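Local coordinates for protein CCR4-not transcription complex subunit 1 (Chaetomium thermophilum var. thermophilum DSM 1495, PDB 6H3Z) that probably acts as the scaffold subunit of the CCR4-NOT complex in mRNA deadenylation and transcriptional repression, this fragment being a C-terminal MIF4G-like domain, at residues 90-94 with 128-132; 137-143 with 175-179. All blocks are in the same frame, centred on the assembly; numbering follows the deposited sequence.

Interaction 1. Residues 90-94 with 128-132; sequences SQLLF and LFHQQ
Ser90 turns a hydroxyl toward Phe129 that is already committed within its own helix: OG donates a hydrogen bond to Leu86 O, one turn earlier. What it presents across the contact is therefore plain packing, OG lying at the edge of the Phe129 ring, 3.2 Å from CE1. Beside it, Leu128 rests one methyl on the serine, CD2 3.7 Å from Ser90 CB, a placement that follows from CG standing anti to the backbone N (chi1 165°). Phe94 makes the largest contribution. Its edge is driven at the face of Phe129 in a T-shaped pair, centroids 4.8 Å apart and planes at 57°, with Phe94 CZ over the centre of the Phe129 ring. Here the C-terminal ends of helix 80-93 and helix 118-129 lie side by side in the all-helical MIF4G-like domain, and helix 100-116 backs the first of them through Leu110 against Ser90 and Leu106 and Val107 against Leu93. At the end of helix 118-129 a type I turn from Phe129 to Gln132 brings Gln132 over the Phe94 ring. Gln132 CG makes a CH-pi contact, 3.8 Å from the ring centroid, and the bend at chi2 (-46°) brings the amide over the ring, the two planes nearly parallel. Ser90 O lies over the opposite face, toward the rim, and also accepts the backbone hydrogen bond from Phe94 N at 3.0 Å.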
loop_
_atom_site.group_PDB
_atom_site.type_symbol
_atom_site.label_atom_id
_atom_site.label_comp_id
_atom_site.label_asym_id
_atom_site.label_seq_id
_atom_site.Cartn_x
_atom_site.Cartn_y
_atom_site.Cartn_z
ATOM N N SER A 90 -4.816 4.808 -5.980
ATOM C CA SER A 90 -3.858 3.756 -6.305
ATOM C C SER A 90 -2.564 4.394 -6.819
ATOM O O SER A 90 -1.497 4.146 -6.249
ATOM C CB SER A 90 -4.445 2.812 -7.347
ATOM O OG SER A 90 -5.622 2.205 -6.848
ATOM N N GLN A 91 -2.684 5.297 -7.814
ATOM C CA GLN A 91 -1.555 6.013 -8.378
ATOM C C GLN A 91 -0.757 6.784 -7.317
ATOM O O GLN A 91 0.471 6.829 -7.387
ATOM C CB GLN A 91 -1.997 6.904 -9.552
ATOM C CG GLN A 91 -2.235 6.153 -10.889
ATOM C CD GLN A 91 -1.260 5.011 -11.235
ATOM O OE1 GLN A 91 -0.012 5.150 -11.180
ATOM N NE2 GLN A 91 -1.817 3.860 -11.647
ATOM N N LEU A 92 -1.450 7.326 -6.297
ATOM C CA LEU A 92 -0.817 8.060 -5.197
ATOM C C LEU A 92 -0.032 7.108 -4.300
ATOM O O LEU A 92 1.093 7.424 -3.924
ATOM C CB LEU A 92 -1.853 8.878 -4.388
ATOM C CG LEU A 92 -1.304 9.907 -3.410
ATOM C CD1 LEU A 92 -0.224 10.730 -4.029
ATOM C CD2 LEU A 92 -2.389 10.799 -2.893
ATOM N N LEU A 93 -0.617 5.935 -3.988
ATOM C CA LEU A 93 -0.002 4.912 -3.141
ATOM C C LEU A 93 1.280 4.404 -3.762
ATOM O O LEU A 93 2.267 4.244 -3.050
ATOM C CB LEU A 93 -0.984 3.760 -2.841
ATOM C CG LEU A 93 -2.130 4.090 -1.860
ATOM C CD1 LEU A 93 -3.220 3.057 -1.923
ATOM C CD2 LEU A 93 -1.629 4.221 -0.433
ATOM N N PHE A 94 1.291 4.265 -5.114
ATOM C CA PHE A 94 2.441 3.830 -5.919
ATOM C C PHE A 94 3.544 4.872 -5.928
ATOM O O PHE A 94 4.693 4.549 -6.230
ATOM C CB PHE A 94 2.031 3.416 -7.345
ATOM C CG PHE A 94 0.970 2.336 -7.442
ATOM C CD1 PHE A 94 0.903 1.307 -6.496
ATOM C CD2 PHE A 94 0.061 2.320 -8.504
ATOM C CE1 PHE A 94 -0.069 0.313 -6.589
ATOM C CE2 PHE A 94 -0.914 1.324 -8.590
ATOM C CZ PHE A 94 -0.976 0.338 -7.625
ATOM N N LEU A 128 -5.336 -4.471 -10.709
ATOM C CA LEU A 128 -4.442 -3.349 -10.989
ATOM C C LEU A 128 -3.215 -3.408 -10.069
ATOM O O LEU A 128 -2.095 -3.197 -10.539
ATOM C CB LEU A 128 -5.187 -2.015 -10.818
ATOM C CG LEU A 128 -4.343 -0.749 -10.728
ATOM C CD1 LEU A 128 -3.869 -0.319 -12.083
ATOM C CD2 LEU A 128 -5.111 0.366 -10.065
ATOM N N PHE A 129 -3.428 -3.700 -8.766
ATOM C CA PHE A 129 -2.349 -3.816 -7.782
ATOM C C PHE A 129 -1.426 -4.985 -8.123
ATOM O O PHE A 129 -0.201 -4.811 -8.185
ATOM C CB PHE A 129 -2.913 -3.923 -6.353
ATOM C CG PHE A 129 -3.126 -2.578 -5.710
ATOM C CD1 PHE A 129 -4.131 -1.722 -6.161
ATOM C CD2 PHE A 129 -2.295 -2.141 -4.687
ATOM C CE1 PHE A 129 -4.304 -0.461 -5.597
ATOM C CE2 PHE A 129 -2.477 -0.880 -4.108
ATOM C CZ PHE A 129 -3.476 -0.047 -4.574
ATOM N N HIS A 130 -2.034 -6.140 -8.459
ATOM C CA HIS A 130 -1.350 -7.384 -8.812
ATOM C C HIS A 130 -0.700 -7.369 -10.202
ATOM O O HIS A 130 -0.078 -8.362 -10.584
ATOM C CB HIS A 130 -2.303 -8.590 -8.650
ATOM C CG HIS A 130 -2.637 -8.918 -7.217
ATOM N ND1 HIS A 130 -2.784 -10.228 -6.799
ATOM C CD2 HIS A 130 -2.825 -8.099 -6.150
ATOM C CE1 HIS A 130 -3.070 -10.168 -5.504
ATOM N NE2 HIS A 130 -3.107 -8.911 -5.068
ATOM N N GLN A 131 -0.816 -6.241 -10.931
ATOM C CA GLN A 131 -0.260 -5.987 -12.267
ATOM C C GLN A 131 0.953 -5.057 -12.174
ATOM O O GLN A 131 1.639 -4.834 -13.170
ATOM C CB GLN A 131 -1.314 -5.288 -13.141
ATOM C CG GLN A 131 -2.107 -6.188 -14.075
ATOM C CD GLN A 131 -3.273 -5.442 -14.699
ATOM O OE1 GLN A 131 -4.436 -5.836 -14.550
ATOM N NE2 GLN A 131 -2.999 -4.344 -15.409
ATOM N N GLN A 132 1.170 -4.446 -11.014
ATOM C CA GLN A 132 2.275 -3.511 -10.803
ATOM C C GLN A 132 3.594 -4.218 -10.579
ATOM O O GLN A 132 3.619 -5.222 -9.858
ATOM C CB GLN A 132 2.017 -2.642 -9.569
ATOM C CG GLN A 132 0.809 -1.748 -9.650
ATOM C CD GLN A 132 0.693 -1.010 -10.954
ATOM O OE1 GLN A 132 -0.276 -1.208 -11.669
ATOM N NE2 GLN A 132 1.682 -0.175 -11.299
#

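Interaction 2. Residues 137-143 with 175-179; sequences FLSLSLI and FLEQL
Phe175 points its ring at the backbone of Leu138 and Ser139, with Leu140 over one face. CG is anti to the backbone N (chi1 -175°), which sends the ring out from helix 172-183 until CZ lies 3.5 Å from Leu138 C. Ser139 N sits at the ring edge, near its plane, while Leu140 CD2 makes a CH-pi contact, 4.2 Å from the centroid. The receiving chain is an inverse gamma turn centred on Leu138, with Ser139 N bonded to Phe137 O, and it runs straight into helix 140-146, for which Ser139 is the N-cap residue. Helix 172-183 thus packs on both helix 140-146 and the turn leading into it, with Met161 of helix 154-166 touching Leu138, Phe175 and Leu179. Deeper in, Leu140 CD2 lies 3.9 Å from Leu179 CB, and Ile143 CG2 meets Leu179 CD1 at 3.7 Å. Replacing Phe175 by an alanine takes the ring away and is likely to leave Leu140 CD2 and the turn at Leu138 without their partner, with a gap beside Met161. On the solvent side the contact thins to the exposed Gln178: Leu140 CD1 lies 3.5 Å from Gln178 CB, against its chain and amide group, the two side chains crossing at about a right angle.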
loop_
_atom_site.group_PDB
_atom_site.type_symbol
_atom_site.label_atom_id
_atom_site.label_comp_id
_atom_site.label_asym_id
_atom_site.label_seq_id
_atom_site.Cartn_x
_atom_site.Cartn_y
_atom_site.Cartn_z
ATOM N N PHE A 137 6.182 -1.872 -4.320
ATOM C CA PHE A 137 5.727 -2.225 -2.978
ATOM C C PHE A 137 6.862 -2.344 -2.007
ATOM O O PHE A 137 6.601 -2.513 -0.817
ATOM C CB PHE A 137 4.902 -3.518 -3.012
ATOM C CG PHE A 137 3.740 -3.426 -3.957
ATOM C CD1 PHE A 137 2.546 -2.847 -3.554
ATOM C CD2 PHE A 137 3.857 -3.862 -5.268
ATOM C CE1 PHE A 137 1.476 -2.735 -4.433
ATOM C CE2 PHE A 137 2.793 -3.740 -6.156
ATOM C CZ PHE A 137 1.605 -3.182 -5.730
ATOM N N LEU A 138 8.113 -2.199 -2.491
ATOM C CA LEU A 138 9.299 -2.309 -1.656
ATOM C C LEU A 138 9.510 -1.078 -0.779
ATOM O O LEU A 138 10.537 -0.403 -0.874
ATOM C CB LEU A 138 10.554 -2.678 -2.467
ATOM C CG LEU A 138 10.574 -4.061 -3.165
ATOM C CD1 LEU A 138 11.968 -4.455 -3.477
ATOM C CD2 LEU A 138 9.934 -5.161 -2.315
ATOM N N SER A 139 8.514 -0.834 0.111
ATOM C CA SER A 139 8.361 0.209 1.122
ATOM C C SER A 139 7.588 -0.448 2.268
ATOM O O SER A 139 6.420 -0.794 2.104
ATOM C CB SER A 139 7.577 1.400 0.555
ATOM O OG SER A 139 7.244 2.391 1.520
ATOM N N LEU A 140 8.256 -0.669 3.406
ATOM C CA LEU A 140 7.655 -1.299 4.584
ATOM C C LEU A 140 6.400 -0.572 5.074
ATOM O O LEU A 140 5.427 -1.235 5.421
ATOM C CB LEU A 140 8.671 -1.444 5.734
ATOM C CG LEU A 140 9.848 -2.407 5.515
ATOM C CD1 LEU A 140 10.925 -2.147 6.506
ATOM C CD2 LEU A 140 9.424 -3.868 5.583
ATOM N N SER A 141 6.415 0.779 5.083
ATOM C CA SER A 141 5.267 1.592 5.505
ATOM C C SER A 141 4.043 1.397 4.577
ATOM O O SER A 141 2.908 1.404 5.073
ATOM C CB SER A 141 5.648 3.063 5.678
ATOM O OG SER A 141 6.612 3.482 4.728
ATOM N N LEU A 142 4.284 1.168 3.252
ATOM C CA LEU A 142 3.243 0.908 2.247
ATOM C C LEU A 142 2.665 -0.488 2.470
ATOM O O LEU A 142 1.439 -0.633 2.482
ATOM C CB LEU A 142 3.765 1.069 0.795
ATOM C CG LEU A 142 2.754 0.823 -0.349
ATOM C CD1 LEU A 142 1.550 1.756 -0.257
ATOM C CD2 LEU A 142 3.409 0.938 -1.713
ATOM N N ILE A 143 3.545 -1.513 2.641
ATOM C CA ILE A 143 3.138 -2.896 2.899
ATOM C C ILE A 143 2.255 -2.864 4.145
ATOM O O ILE A 143 1.102 -3.268 4.076
ATOM C CB ILE A 143 4.351 -3.853 3.096
ATOM C CG1 ILE A 143 5.308 -3.889 1.874
ATOM C CG2 ILE A 143 3.895 -5.258 3.515
ATOM C CD1 ILE A 143 4.858 -4.535 0.699
ATOM N N PHE A 175 15.719 -5.043 4.854
ATOM C CA PHE A 175 14.340 -4.901 4.394
ATOM C C PHE A 175 13.628 -6.247 4.479
ATOM O O PHE A 175 12.459 -6.284 4.873
ATOM C CB PHE A 175 14.277 -4.346 2.960
ATOM C CG PHE A 175 12.874 -4.056 2.459
ATOM C CD1 PHE A 175 12.125 -5.041 1.828
ATOM C CD2 PHE A 175 12.310 -2.796 2.606
ATOM C CE1 PHE A 175 10.826 -4.776 1.373
ATOM C CE2 PHE A 175 11.014 -2.530 2.137
ATOM C CZ PHE A 175 10.280 -3.527 1.539
ATOM N N LEU A 176 14.331 -7.352 4.112
ATOM C CA LEU A 176 13.775 -8.703 4.138
ATOM C C LEU A 176 13.422 -9.145 5.551
ATOM O O LEU A 176 12.285 -9.562 5.753
ATOM C CB LEU A 176 14.670 -9.711 3.410
ATOM C CG LEU A 176 14.208 -11.170 3.365
ATOM C CD1 LEU A 176 12.840 -11.329 2.738
ATOM C CD2 LEU A 176 15.206 -12.017 2.648
ATOM N N GLU A 177 14.360 -9.006 6.529
ATOM C CA GLU A 177 14.138 -9.333 7.946
ATOM C C GLU A 177 12.907 -8.563 8.440
ATOM O O GLU A 177 11.938 -9.155 8.924
ATOM C CB GLU A 177 15.334 -8.890 8.801
ATOM C CG GLU A 177 16.605 -9.707 8.700
ATOM C CD GLU A 177 17.613 -9.314 9.770
ATOM O OE1 GLU A 177 17.322 -9.555 10.966
ATOM O OE2 GLU A 177 18.661 -8.719 9.425
ATOM N N GLN A 178 12.952 -7.236 8.258
ATOM C CA GLN A 178 11.914 -6.293 8.637
ATOM C C GLN A 178 10.552 -6.678 8.086
ATOM O O GLN A 178 9.579 -6.686 8.849
ATOM C CB GLN A 178 12.311 -4.861 8.251
ATOM C CG GLN A 178 13.242 -4.194 9.268
ATOM C CD GLN A 178 13.435 -2.720 9.003
ATOM O OE1 GLN A 178 12.850 -1.869 9.685
ATOM N NE2 GLN A 178 14.254 -2.376 8.004
ATOM N N LEU A 179 10.498 -7.058 6.787
ATOM C CA LEU A 179 9.269 -7.509 6.135
ATOM C C LEU A 179 8.734 -8.794 6.785
ATOM O O LEU A 179 7.527 -8.903 6.975
ATOM C CB LEU A 179 9.438 -7.681 4.617
ATOM C CG LEU A 179 8.182 -8.195 3.906
ATOM C CD1 LEU A 179 7.033 -7.223 4.035
ATOM C CD2 LEU A 179 8.430 -8.495 2.460
#

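Interaction 1 is the more buried of the two, with four of its six touching residues inside; interaction 2 is partly buried and has Gln178 at the solvent. They follow one another along the chain, their centres about 16 Å apart, and share no helix, yet they abut. Phe137, at the start of 137-143, packs on Phe94, Phe129 and Gln132, and Leu142 CD2 reaches Leu93 O, so helix 140-146 stands between the ends of helices 80-93 and 118-129 on one flank and helix 172-183 on another. Chemistry differs accordingly: two aromatic rings dominate 90-94 with 128-132, whereas one ring set among aliphatic branches and backbone dominates 137-143 with 175-179.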